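Local coordinates for Two-component system response regulator/GGDEF domain protein (Aeromonas salmonicida, PDB 3LUF) that probably makes cyclic di-GMP from GTP through its GGDEF domain, the part present here being two magnesium-binding receiver domains that precede it, at residues Arg139-Leu144 and Leu149-Ala154; Ala169-Leu174 and Glu244-Phe249; Val175-Pro180 and Arg211-Arg216; Met190-Tyr195 and Gly221-Leu226. One frame throughout, in Å; residues are numbered along the deposited sequence.

Contact 1: residues Arg139-Leu144 and Leu149-Ala154; sequences RTMAQL and LQVHEA. Unlike the reference sequence in segment 149-154: Q150 (reference Leu).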
loop_
_atom_site.group_PDB
_atom_site.type_symbol
_atom_site.label_atom_id
_atom_site.label_comp_id
_atom_site.label_asym_id
_atom_site.label_seq_id
_atom_site.Cartn_x
_atom_site.Cartn_y
_atom_site.Cartn_z
ATOM N N ARG B 139 19.666 2.498 8.762
ATOM C CA ARG B 139 18.450 2.844 9.473
ATOM C C ARG B 139 17.297 1.980 8.962
ATOM O O ARG B 139 16.520 1.439 9.746
ATOM C CB ARG B 139 18.113 4.328 9.301
ATOM C CG ARG B 139 16.784 4.704 9.930
ATOM C CD ARG B 139 16.534 6.199 9.958
ATOM N NE ARG B 139 16.311 6.747 8.623
ATOM C CZ ARG B 139 17.139 7.595 8.006
ATOM N NH1 ARG B 139 18.264 8.004 8.597
ATOM N NH2 ARG B 139 16.838 8.045 6.795
ATOM N N THR B 140 17.212 1.836 7.638
ATOM C CA THR B 140 16.116 1.090 7.046
ATOM C C THR B 140 16.258 -0.383 7.405
ATOM O O THR B 140 15.265 -1.041 7.726
ATOM C CB THR B 140 16.102 1.279 5.511
ATOM O OG1 THR B 140 15.904 2.661 5.230
ATOM C CG2 THR B 140 14.979 0.516 4.877
HETATM N N MSE B 141 17.489 -0.888 7.324
HETATM C CA MSE B 141 17.816 -2.258 7.726
HETATM C C MSE B 141 17.443 -2.522 9.172
HETATM O O MSE B 141 16.825 -3.532 9.471
HETATM C CB MSE B 141 19.288 -2.580 7.490
HETATM C CG MSE B 141 19.589 -2.824 6.023
HETATM SE SE MSE B 141 21.510 -3.042 5.959
HETATM C CE MSE B 141 21.535 -4.687 6.986
ATOM N N ALA B 142 17.767 -1.581 10.057
ATOM C CA ALA B 142 17.424 -1.760 11.473
ATOM C C ALA B 142 15.906 -1.819 11.687
ATOM O O ALA B 142 15.420 -2.656 12.470
ATOM C CB ALA B 142 18.058 -0.658 12.335
ATOM N N GLN B 143 15.175 -0.963 10.969
ATOM C CA GLN B 143 13.713 -0.918 11.047
ATOM C C GLN B 143 13.152 -2.265 10.559
ATOM O O GLN B 143 12.280 -2.830 11.172
ATOM C CB GLN B 143 13.158 0.257 10.232
ATOM C CG GLN B 143 13.351 1.651 10.894
ATOM C CD GLN B 143 13.123 2.860 9.958
ATOM O OE1 GLN B 143 13.197 2.760 8.728
ATOM N NE2 GLN B 143 12.902 4.024 10.558
ATOM N N LEU B 144 13.665 -2.785 9.442
ATOM C CA LEU B 144 13.176 -4.069 8.942
ATOM C C LEU B 144 13.539 -5.255 9.836
ATOM O O LEU B 144 12.782 -6.222 9.938
ATOM C CB LEU B 144 13.668 -4.304 7.500
ATOM C CG LEU B 144 13.237 -3.248 6.479
ATOM C CD1 LEU B 144 14.001 -3.414 5.180
ATOM C CD2 LEU B 144 11.747 -3.324 6.171
ATOM N N LEU B 149 12.343 -9.549 9.972
ATOM C CA LEU B 149 12.720 -9.998 8.643
ATOM C C LEU B 149 14.217 -10.345 8.581
ATOM O O LEU B 149 15.019 -9.859 9.381
ATOM C CB LEU B 149 12.410 -8.900 7.614
ATOM C CG LEU B 149 10.920 -8.609 7.393
ATOM C CD1 LEU B 149 10.749 -7.203 6.845
ATOM C CD2 LEU B 149 10.336 -9.621 6.423
ATOM N N GLN B 150 14.559 -11.198 7.623
ATOM C CA GLN B 150 15.936 -11.445 7.252
ATOM C C GLN B 150 16.331 -10.412 6.209
ATOM O O GLN B 150 15.807 -10.421 5.102
ATOM C CB GLN B 150 16.032 -12.846 6.684
ATOM C CG GLN B 150 15.753 -13.926 7.730
ATOM C CD GLN B 150 15.888 -15.305 7.127
ATOM O OE1 GLN B 150 16.891 -15.601 6.470
ATOM N NE2 GLN B 150 14.863 -16.132 7.281
ATOM N N VAL B 151 17.255 -9.525 6.586
ATOM C CA VAL B 151 17.553 -8.316 5.809
ATOM C C VAL B 151 18.950 -8.374 5.182
ATOM O O VAL B 151 19.977 -8.496 5.878
ATOM C CB VAL B 151 17.385 -7.007 6.647
ATOM C CG1 VAL B 151 17.460 -5.804 5.746
ATOM C CG2 VAL B 151 16.009 -7.005 7.435
ATOM N N HIS B 152 18.986 -8.319 3.846
ATOM C CA HIS B 152 20.238 -8.223 3.134
ATOM C C HIS B 152 20.457 -6.759 2.758
ATOM O O HIS B 152 19.521 -6.005 2.604
ATOM C CB HIS B 152 20.160 -9.019 1.833
ATOM C CG HIS B 152 19.899 -10.481 2.020
ATOM N ND1 HIS B 152 20.906 -11.424 1.965
ATOM C CD2 HIS B 152 18.750 -11.163 2.211
ATOM C CE1 HIS B 152 20.387 -12.623 2.144
ATOM N NE2 HIS B 152 19.079 -12.497 2.305
ATOM N N GLU B 153 21.709 -6.357 2.572
ATOM C CA GLU B 153 21.986 -4.978 2.174
ATOM C C GLU B 153 22.868 -4.875 0.923
ATOM O O GLU B 153 23.696 -5.766 0.634
ATOM C CB GLU B 153 22.593 -4.152 3.340
ATOM C CG GLU B 153 23.992 -4.614 3.752
ATOM C CD GLU B 153 24.740 -3.650 4.697
ATOM O OE1 GLU B 153 24.749 -2.404 4.477
ATOM O OE2 GLU B 153 25.341 -4.178 5.656
ATOM N N ALA B 154 22.676 -3.789 0.208
ATOM C CA ALA B 154 23.430 -3.473 -0.996
ATOM C C ALA B 154 23.627 -1.971 -1.111
ATOM O O ALA B 154 22.691 -1.162 -0.975
ATOM C CB ALA B 154 22.713 -4.035 -2.259
#
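V151 meets the helix through both of its methyls: CG2 packs on L144 CB at 3.6 Å, while CG1 lies against M141 CG at 3.7 Å. With V151 CG1 anti to the backbone N (chi1 -170°), the branch straddles one helical turn, M141 on one methyl and L144 on the other. L144 CD2 also reaches L149 CD1 at 4.1 Å. Further along the strand the M141 side chain crosses that of E153 at about a right angle, its selenium modelled doubtfully close. These are the helix and second strand of the beta-alpha-beta unit 126-130, 134-145, 150-154 of the second receiver domain. The two short segments run antiparallel (167°), their axes 8.6 Å apart, and a weak L149 N-H to L144 O bond of 3.4 Å spans the turn between them. Outside this layer, V129 of the neighbouring strand touches M141, L144 and V151. The carboxylate of E153 is held by a salt bridge from R137, one helical turn before M141.

Contact 2: residues Ala169-Leu174 and Glu244-Phe249; sequences AIRLVL and EALEQF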
loop_
_atom_site.group_PDB
_atom_site.type_symbol
_atom_site.label_atom_id
_atom_site.label_comp_id
_atom_site.label_asym_id
_atom_site.label_seq_id
_atom_site.Cartn_x
_atom_site.Cartn_y
_atom_site.Cartn_z
ATOM N N ALA B 169 15.951 -16.526 -2.661
ATOM C CA ALA B 169 14.741 -16.513 -1.869
ATOM C C ALA B 169 14.296 -15.080 -1.559
ATOM O O ALA B 169 13.165 -14.906 -1.068
ATOM C CB ALA B 169 14.933 -17.272 -0.573
ATOM N N ILE B 170 15.157 -14.088 -1.802
ATOM C CA ILE B 170 14.794 -12.656 -1.523
ATOM C C ILE B 170 13.500 -12.387 -2.299
ATOM O O ILE B 170 13.447 -12.661 -3.504
ATOM C CB ILE B 170 15.909 -11.680 -1.928
ATOM C CG1 ILE B 170 17.081 -11.771 -0.935
ATOM C CG2 ILE B 170 15.377 -10.228 -1.984
ATOM C CD1 ILE B 170 18.405 -11.101 -1.416
ATOM N N ARG B 171 12.447 -11.894 -1.629
ATOM C CA ARG B 171 11.171 -11.688 -2.318
ATOM C C ARG B 171 10.758 -10.221 -2.410
ATOM O O ARG B 171 9.768 -9.884 -3.053
ATOM C CB ARG B 171 10.072 -12.499 -1.641
ATOM C CG ARG B 171 9.643 -11.966 -0.273
ATOM C CD ARG B 171 8.508 -12.833 0.249
ATOM N NE ARG B 171 9.013 -14.185 0.518
ATOM C CZ ARG B 171 8.247 -15.212 0.875
ATOM N NH1 ARG B 171 6.917 -15.057 0.948
ATOM N NH2 ARG B 171 8.811 -16.404 1.106
ATOM N N LEU B 172 11.501 -9.353 -1.714
ATOM C CA LEU B 172 11.098 -7.940 -1.683
ATOM C C LEU B 172 12.366 -7.104 -1.670
ATOM O O LEU B 172 13.307 -7.393 -0.938
ATOM C CB LEU B 172 10.215 -7.664 -0.460
ATOM C CG LEU B 172 10.020 -6.172 -0.100
ATOM C CD1 LEU B 172 9.137 -5.603 -1.148
ATOM C CD2 LEU B 172 9.407 -5.962 1.276
ATOM N N VAL B 173 12.402 -6.107 -2.544
ATOM C CA VAL B 173 13.522 -5.191 -2.669
ATOM C C VAL B 173 13.009 -3.779 -2.444
ATOM O O VAL B 173 11.972 -3.392 -3.015
ATOM C CB VAL B 173 14.183 -5.225 -4.066
ATOM C CG1 VAL B 173 15.425 -4.317 -4.045
ATOM C CG2 VAL B 173 14.562 -6.641 -4.487
ATOM N N LEU B 174 13.714 -3.017 -1.590
ATOM C CA LEU B 174 13.471 -1.589 -1.421
ATOM C C LEU B 174 14.613 -0.834 -2.084
ATOM O O LEU B 174 15.772 -1.075 -1.784
ATOM C CB LEU B 174 13.384 -1.225 0.065
ATOM C CG LEU B 174 12.296 -1.919 0.917
ATOM C CD1 LEU B 174 12.711 -3.323 1.382
ATOM C CD2 LEU B 174 12.077 -1.083 2.147
ATOM N N GLU B 244 2.004 -9.307 2.229
ATOM C CA GLU B 244 0.687 -9.921 2.182
ATOM C C GLU B 244 0.221 -10.143 0.730
ATOM O O GLU B 244 -0.318 -11.189 0.403
ATOM C CB GLU B 244 -0.303 -9.043 2.961
ATOM C CG GLU B 244 -1.759 -9.352 2.685
ATOM C CD GLU B 244 -2.361 -10.248 3.723
ATOM O OE1 GLU B 244 -3.576 -10.544 3.601
ATOM O OE2 GLU B 244 -1.643 -10.659 4.678
ATOM N N ALA B 245 0.442 -9.159 -0.142
ATOM C CA ALA B 245 0.048 -9.310 -1.558
ATOM C C ALA B 245 0.767 -10.482 -2.193
ATOM O O ALA B 245 0.161 -11.217 -2.999
ATOM C CB ALA B 245 0.326 -8.026 -2.339
ATOM N N LEU B 246 2.044 -10.663 -1.871
ATOM C CA LEU B 246 2.772 -11.828 -2.393
ATOM C C LEU B 246 2.168 -13.153 -1.939
ATOM O O LEU B 246 2.227 -14.160 -2.663
ATOM C CB LEU B 246 4.264 -11.777 -2.009
ATOM C CG LEU B 246 5.126 -10.770 -2.765
ATOM C CD1 LEU B 246 6.494 -10.748 -2.148
ATOM C CD2 LEU B 246 5.257 -11.063 -4.270
ATOM N N GLU B 247 1.589 -13.162 -0.743
ATOM C CA GLU B 247 1.058 -14.406 -0.180
ATOM C C GLU B 247 -0.372 -14.670 -0.636
ATOM O O GLU B 247 -0.827 -15.829 -0.623
ATOM C CB GLU B 247 1.062 -14.316 1.367
ATOM C CG GLU B 247 2.479 -14.359 1.933
ATOM C CD GLU B 247 2.662 -13.616 3.248
ATOM O OE1 GLU B 247 1.669 -13.093 3.813
ATOM O OE2 GLU B 247 3.820 -13.581 3.717
ATOM N N GLN B 248 -1.095 -13.613 -1.019
ATOM C CA GLN B 248 -2.540 -13.698 -1.143
ATOM C C GLN B 248 -3.138 -13.267 -2.471
ATOM O O GLN B 248 -4.258 -13.651 -2.759
ATOM C CB GLN B 248 -3.240 -12.876 -0.055
ATOM C CG GLN B 248 -3.027 -13.355 1.342
ATOM C CD GLN B 248 -3.385 -14.822 1.589
ATOM O OE1 GLN B 248 -4.094 -15.475 0.797
ATOM N NE2 GLN B 248 -2.905 -15.333 2.724
ATOM N N PHE B 249 -2.462 -12.399 -3.223
ATOM C CA PHE B 249 -3.081 -11.842 -4.437
ATOM C C PHE B 249 -2.651 -12.691 -5.627
ATOM O O PHE B 249 -1.469 -12.675 -5.974
ATOM C CB PHE B 249 -2.637 -10.391 -4.693
ATOM C CG PHE B 249 -3.124 -9.378 -3.671
ATOM C CD1 PHE B 249 -3.793 -9.767 -2.506
ATOM C CD2 PHE B 249 -2.868 -8.015 -3.881
ATOM C CE1 PHE B 249 -4.197 -8.825 -1.560
ATOM C CE2 PHE B 249 -3.282 -7.057 -2.946
ATOM C CZ PHE B 249 -3.943 -7.465 -1.782
HETATM O O HOH W 1 5.434 -12.695 1.614
#
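The apolar part of the contact is one methyl of L246 set against the folded chain of R171. L246 CD1 lies 3.5 Å from R171 O and 3.8 Å from R171 CD, with R171 CB and CG only slightly farther off, so it touches backbone and side chain together. The two side chains slide past each other in opposite directions. R171 CG sits between the backbone N and the carbonyl carbon (chi1 72°), and a bend at chi3 (66°) brings NH1 to the water shared with E247.

The polar part is indirect. That water accepts from R171 NH1 at 2.9 Å and donates to E247 OE2 at 2.8 Å. Between the charged groups themselves there is no salt bridge: R171 NH1 and E247 OE2 are 4.4 Å apart, the oxygen well out of the guanidinium plane, and no N-H is aimed at it. The same OE2 has its salt bridge with R118, on helix 106-122.

In receiver-fold terms, this joins the residue leading into the central strand 172-176 to the end of the closing helix 232-248. By backbone bonds, R171 is tied to E126 on one neighbouring strand and A201 on another.

At the subunit boundary the F249 ring meets the ring of H241 of the second subunit, their planes about 35° apart.

Contact 3: residues Val175-Pro180 and Arg211-Arg216; sequences VDYYMP and RGLSAR. With MG (magnesium ion), chain F.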
loop_
_atom_site.group_PDB
_atom_site.type_symbol
_atom_site.label_atom_id
_atom_site.label_comp_id
_atom_site.label_asym_id
_atom_site.label_seq_id
_atom_site.Cartn_x
_atom_site.Cartn_y
_atom_site.Cartn_z
ATOM N N VAL B 175 14.275 0.086 -2.980
ATOM C CA VAL B 175 15.245 0.681 -3.923
ATOM C C VAL B 175 15.293 2.201 -3.825
ATOM O O VAL B 175 14.327 2.872 -4.109
ATOM C CB VAL B 175 14.892 0.296 -5.387
ATOM C CG1 VAL B 175 15.929 0.887 -6.345
ATOM C CG2 VAL B 175 14.881 -1.209 -5.542
ATOM N N ASP B 176 16.461 2.712 -3.453
ATOM C CA ASP B 176 16.770 4.132 -3.467
ATOM C C ASP B 176 16.904 4.617 -4.896
ATOM O O ASP B 176 17.612 4.006 -5.709
ATOM C CB ASP B 176 18.105 4.322 -2.728
ATOM C CG ASP B 176 18.576 5.769 -2.688
ATOM O OD1 ASP B 176 17.742 6.694 -2.650
ATOM O OD2 ASP B 176 19.812 5.954 -2.699
ATOM N N TYR B 177 16.274 5.747 -5.213
ATOM C CA TYR B 177 16.433 6.279 -6.543
ATOM C C TYR B 177 17.844 6.840 -6.799
ATOM O O TYR B 177 18.497 6.461 -7.770
ATOM C CB TYR B 177 15.363 7.310 -6.886
ATOM C CG TYR B 177 15.719 8.045 -8.157
ATOM C CD1 TYR B 177 15.499 7.467 -9.399
ATOM C CD2 TYR B 177 16.340 9.292 -8.107
ATOM C CE1 TYR B 177 15.849 8.131 -10.566
ATOM C CE2 TYR B 177 16.699 9.962 -9.276
ATOM C CZ TYR B 177 16.445 9.383 -10.489
ATOM O OH TYR B 177 16.796 10.055 -11.646
ATOM N N TYR B 178 18.328 7.733 -5.942
ATOM C CA TYR B 178 19.522 8.478 -6.318
ATOM C C TYR B 178 20.780 7.746 -5.898
ATOM O O TYR B 178 21.135 7.716 -4.723
ATOM C CB TYR B 178 19.469 9.926 -5.796
ATOM C CG TYR B 178 20.565 10.798 -6.337
ATOM C CD1 TYR B 178 20.902 10.776 -7.697
ATOM C CD2 TYR B 178 21.278 11.649 -5.492
ATOM C CE1 TYR B 178 21.930 11.581 -8.202
ATOM C CE2 TYR B 178 22.306 12.451 -5.982
ATOM C CZ TYR B 178 22.619 12.420 -7.332
ATOM O OH TYR B 178 23.639 13.227 -7.802
HETATM N N MSE B 179 21.421 7.117 -6.876
HETATM C CA MSE B 179 22.620 6.318 -6.640
HETATM C C MSE B 179 23.572 6.590 -7.786
HETATM O O MSE B 179 23.118 6.874 -8.872
HETATM C CB MSE B 179 22.288 4.818 -6.605
HETATM C CG MSE B 179 21.392 4.422 -5.407
HETATM SE SE MSE B 179 21.206 2.530 -5.088
HETATM C CE MSE B 179 20.192 2.048 -6.730
ATOM N N PRO B 180 24.885 6.499 -7.535
ATOM C CA PRO B 180 25.798 6.717 -8.669
ATOM C C PRO B 180 25.759 5.567 -9.698
ATOM O O PRO B 180 25.445 4.409 -9.345
ATOM C CB PRO B 180 27.173 6.867 -8.000
ATOM C CG PRO B 180 27.041 6.145 -6.622
ATOM C CD PRO B 180 25.586 6.352 -6.239
ATOM N N ARG B 211 10.328 15.698 -10.429
ATOM C CA ARG B 211 10.794 14.593 -11.289
ATOM C C ARG B 211 9.791 13.443 -11.404
ATOM O O ARG B 211 9.953 12.560 -12.269
ATOM C CB ARG B 211 12.170 14.088 -10.851
ATOM C CG ARG B 211 13.299 15.085 -11.105
ATOM C CD ARG B 211 14.558 14.660 -10.379
ATOM N NE ARG B 211 14.334 14.551 -8.942
ATOM C CZ ARG B 211 15.216 14.050 -8.080
ATOM N NH1 ARG B 211 16.403 13.622 -8.501
ATOM N NH2 ARG B 211 14.910 13.987 -6.786
ATOM N N GLY B 212 8.758 13.469 -10.547
ATOM C CA GLY B 212 7.652 12.497 -10.554
ATOM C C GLY B 212 8.142 11.060 -10.406
ATOM O O GLY B 212 7.734 10.166 -11.152
ATOM N N LEU B 213 9.013 10.851 -9.432
ATOM C CA LEU B 213 9.750 9.599 -9.358
ATOM C C LEU B 213 8.870 8.399 -8.990
ATOM O O LEU B 213 9.034 7.308 -9.562
ATOM C CB LEU B 213 11.004 9.740 -8.496
ATOM C CG LEU B 213 12.116 10.673 -9.025
ATOM C CD1 LEU B 213 13.173 10.971 -7.969
ATOM C CD2 LEU B 213 12.786 10.164 -10.329
ATOM N N SER B 214 7.944 8.588 -8.050
ATOM C CA SER B 214 7.024 7.502 -7.689
ATOM C C SER B 214 6.269 6.987 -8.908
ATOM O O SER B 214 6.171 5.784 -9.119
ATOM C CB SER B 214 6.027 7.921 -6.611
ATOM O OG SER B 214 6.647 7.955 -5.350
ATOM N N ALA B 215 5.731 7.897 -9.713
ATOM C CA ALA B 215 5.018 7.492 -10.930
ATOM C C ALA B 215 5.934 6.728 -11.893
ATOM O O ALA B 215 5.520 5.754 -12.500
ATOM C CB ALA B 215 4.404 8.718 -11.640
ATOM N N ARG B 216 7.173 7.173 -12.025
ATOM C CA ARG B 216 8.110 6.532 -12.924
ATOM C C ARG B 216 8.406 5.108 -12.440
ATOM O O ARG B 216 8.409 4.169 -13.225
ATOM C CB ARG B 216 9.408 7.339 -13.010
ATOM C CG ARG B 216 9.342 8.569 -13.928
ATOM C CD ARG B 216 10.725 9.264 -14.050
ATOM N NE ARG B 216 11.762 8.386 -14.607
ATOM C CZ ARG B 216 13.079 8.603 -14.503
ATOM N NH1 ARG B 216 13.535 9.664 -13.849
ATOM N NH2 ARG B 216 13.946 7.754 -15.041
HETATM MG MG MG F . 20.978 7.559 -2.640
HETATM O O HOH W 2 19.263 8.779 -2.443
HETATM O O HOH W 3 22.263 9.245 -2.482
HETATM O O HOH W 4 20.963 7.394 -0.533
#
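Y177 lies against L213 where the loop after the central strand of the second receiver domain, a (beta-alpha)5 fold with a five-stranded parallel sheet, faces the start of helix 213-219. This is the tight part. L213 CD2 stands over one face of the phenol ring, 3.8 Å from its centroid and 14° off the normal, a CH-pi contact. CD1, the other methyl, reaches ring atom CD2 of Y177 at 3.6 Å. The Y177 ring is sent toward the helix by a CG anti to the backbone N (chi1 168°), whereas D176 just before it contributes to the metal site.

The exposed side is looser. R211 NH1 approaches Y177 CE2 at 3.8 Å, with its guanidinium nearly perpendicular to the ring (87°), and its charge is engaged by D209 in a salt bridge. R216 NH1 comes no nearer to Y177 OH than 4.0 Å.

On the same loop, magnesium is bound by D176 OD2, Y178 O, D132 OD1 and three waters, and D176 is the predicted phosphorylation site. The carboxylate of D176 is used twice: OD2 binds magnesium at 2.0 Å, while OD1 accepts a hydrogen bond of 2.6 Å from one of the metal's waters.

Contact 4: residues Met190-Tyr195 and Gly221-Leu226; sequences MLRERY and GANDFL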
loop_
_atom_site.group_PDB
_atom_site.type_symbol
_atom_site.label_atom_id
_atom_site.label_comp_id
_atom_site.label_asym_id
_atom_site.label_seq_id
_atom_site.Cartn_x
_atom_site.Cartn_y
_atom_site.Cartn_z
HETATM N N MSE B 190 15.900 -3.345 -14.995
HETATM C CA MSE B 190 16.660 -4.572 -15.143
HETATM C C MSE B 190 15.960 -5.751 -14.466
HETATM O O MSE B 190 15.870 -6.864 -15.015
HETATM C CB MSE B 190 18.079 -4.389 -14.580
HETATM C CG MSE B 190 18.903 -3.496 -15.479
HETATM SE SE MSE B 190 20.741 -3.492 -14.824
HETATM C CE MSE B 190 21.160 -5.325 -15.049
ATOM N N LEU B 191 15.480 -5.507 -13.241
ATOM C CA LEU B 191 14.856 -6.549 -12.461
ATOM C C LEU B 191 13.595 -7.039 -13.162
ATOM O O LEU B 191 13.320 -8.242 -13.236
ATOM C CB LEU B 191 14.544 -6.067 -11.009
ATOM C CG LEU B 191 15.798 -5.830 -10.158
ATOM C CD1 LEU B 191 15.377 -5.350 -8.759
ATOM C CD2 LEU B 191 16.663 -7.099 -10.032
ATOM N N ARG B 192 12.808 -6.098 -13.656
ATOM C CA ARG B 192 11.515 -6.475 -14.237
ATOM C C ARG B 192 11.669 -7.129 -15.601
ATOM O O ARG B 192 10.732 -7.782 -16.062
ATOM C CB ARG B 192 10.614 -5.266 -14.348
ATOM C CG ARG B 192 9.901 -4.909 -13.065
ATOM C CD ARG B 192 8.737 -5.848 -12.750
ATOM N NE ARG B 192 8.257 -5.555 -11.387
ATOM C CZ ARG B 192 8.605 -6.244 -10.294
ATOM N NH1 ARG B 192 9.404 -7.294 -10.397
ATOM N NH2 ARG B 192 8.136 -5.890 -9.101
ATOM N N GLU B 193 12.826 -6.969 -16.244
ATOM C CA GLU B 193 13.075 -7.769 -17.465
ATOM C C GLU B 193 13.192 -9.274 -17.196
ATOM O O GLU B 193 12.969 -10.086 -18.116
ATOM C CB GLU B 193 14.337 -7.261 -18.175
ATOM C CG GLU B 193 14.149 -5.866 -18.779
ATOM C CD GLU B 193 15.214 -5.549 -19.805
ATOM O OE1 GLU B 193 16.388 -5.637 -19.453
ATOM O OE2 GLU B 193 14.861 -5.184 -20.956
ATOM N N ARG B 194 13.490 -9.625 -15.939
ATOM C CA ARG B 194 13.625 -11.021 -15.484
ATOM C C ARG B 194 12.484 -11.493 -14.581
ATOM O O ARG B 194 12.068 -12.660 -14.663
ATOM C CB ARG B 194 14.933 -11.224 -14.699
ATOM C CG ARG B 194 16.190 -11.131 -15.448
ATOM C CD ARG B 194 17.358 -11.466 -14.504
ATOM N NE ARG B 194 17.669 -12.890 -14.426
ATOM C CZ ARG B 194 18.578 -13.399 -13.595
ATOM N NH1 ARG B 194 19.205 -12.610 -12.728
ATOM N NH2 ARG B 194 18.829 -14.705 -13.592
ATOM N N TYR B 195 12.033 -10.633 -13.654
ATOM C CA TYR B 195 11.117 -11.048 -12.590
ATOM C C TYR B 195 9.817 -10.272 -12.605
ATOM O O TYR B 195 9.848 -9.039 -12.692
ATOM C CB TYR B 195 11.782 -10.861 -11.209
ATOM C CG TYR B 195 13.075 -11.658 -11.095
ATOM C CD1 TYR B 195 13.052 -13.050 -11.256
ATOM C CD2 TYR B 195 14.297 -11.022 -10.943
ATOM C CE1 TYR B 195 14.229 -13.810 -11.223
ATOM C CE2 TYR B 195 15.499 -11.763 -10.869
ATOM C CZ TYR B 195 15.438 -13.167 -11.029
ATOM O OH TYR B 195 16.584 -13.908 -10.971
ATOM N N GLY B 221 7.042 -0.861 -13.267
ATOM C CA GLY B 221 6.760 -2.179 -12.696
ATOM C C GLY B 221 7.019 -2.340 -11.201
ATOM O O GLY B 221 6.826 -3.449 -10.651
ATOM N N ALA B 222 7.412 -1.272 -10.517
ATOM C CA ALA B 222 7.468 -1.375 -9.058
ATOM C C ALA B 222 6.065 -1.682 -8.512
ATOM O O ALA B 222 5.050 -1.223 -9.056
ATOM C CB ALA B 222 8.003 -0.091 -8.437
ATOM N N ASN B 223 5.994 -2.513 -7.478
ATOM C CA ASN B 223 4.694 -2.817 -6.834
ATOM C C ASN B 223 4.133 -1.631 -6.080
ATOM O O ASN B 223 2.915 -1.495 -5.957
ATOM C CB ASN B 223 4.838 -3.970 -5.821
ATOM C CG ASN B 223 5.379 -5.257 -6.435
ATOM O OD1 ASN B 223 6.483 -5.305 -7.010
ATOM N ND2 ASN B 223 4.599 -6.325 -6.284
ATOM N N ASP B 224 5.011 -0.791 -5.559
ATOM C CA ASP B 224 4.615 0.236 -4.600
ATOM C C ASP B 224 5.670 1.320 -4.536
ATOM O O ASP B 224 6.767 1.202 -5.128
ATOM C CB ASP B 224 4.481 -0.432 -3.208
ATOM C CG ASP B 224 3.449 0.248 -2.315
ATOM O OD1 ASP B 224 3.013 1.396 -2.603
ATOM O OD2 ASP B 224 3.108 -0.371 -1.280
ATOM N N PHE B 225 5.340 2.379 -3.809
ATOM C CA PHE B 225 6.261 3.511 -3.626
ATOM C C PHE B 225 6.290 3.912 -2.167
ATOM O O PHE B 225 5.338 3.645 -1.423
ATOM C CB PHE B 225 5.794 4.712 -4.464
ATOM C CG PHE B 225 4.530 5.352 -3.938
ATOM C CD1 PHE B 225 4.608 6.476 -3.127
ATOM C CD2 PHE B 225 3.287 4.805 -4.218
ATOM C CE1 PHE B 225 3.451 7.062 -2.621
ATOM C CE2 PHE B 225 2.107 5.379 -3.693
ATOM C CZ PHE B 225 2.221 6.526 -2.898
ATOM N N LEU B 226 7.361 4.581 -1.773
ATOM C CA LEU B 226 7.463 5.108 -0.422
ATOM C C LEU B 226 8.315 6.354 -0.529
ATOM O O LEU B 226 9.459 6.303 -1.002
ATOM C CB LEU B 226 8.086 4.053 0.500
ATOM C CG LEU B 226 8.411 4.465 1.933
ATOM C CD1 LEU B 226 7.139 4.878 2.602
ATOM C CD2 LEU B 226 9.072 3.260 2.635
#
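R192 reaches G221 with a side chain bent at chi2. CG lies beside the backbone N (chi1 -82°), and the bend (chi2 -75°) brings NE to the G221 carbonyl. The NE-H to O bond is 2.7 Å long and nearly straight at 163°. The oxygen is in the guanidinium plane, yet NE itself sits well above the carbonyl plane of G221, not on a lone pair. A weak second bond to the same oxygen runs from R192 NH2 at 3.2 Å.

The other nitrogens are occupied as well. R192 NH1 donates to Y195 O at 2.9 Å, back within its own segment, and NH2 also bonds to L200 O. N223 OD1 lies 2.7 Å from R192 NH2 at the guanidinium edge, its amide plane steeply turned to the guanidinium; the firm partner of this oxygen is the backbone N of I202.

G221 closes helix 213-219 with positive phi in a Schellman motif. The guanidinium thus ties the connection that holds Y195 O and L200 O to the Schellman turn at G221. Bonds to these three carbonyls fix the plane and rotation of a buried guanidinium and probably help offset its charge.

All four contacts reach the same parallel sheet of the second receiver domain. Contacts 2 and 3 share strand 172-176, contact 2 at its start and contact 3 at its metal-binding end, with centres 21 Å apart. Contact 3 holds D176 and Y178 of the magnesium site; the E153 side chain of contact 1 is about 13 Å from the metal, while contacts 2 and 4 lie away from it. Contacts 1 and 2 touch where H152 CD2 meets I170 CG1 at 3.6 Å. Contacts 3 and 4 have centres 12 Å apart and alternate along the chain. Contacts 2, 3 and 4 also touch the second subunit; contact 1 does not.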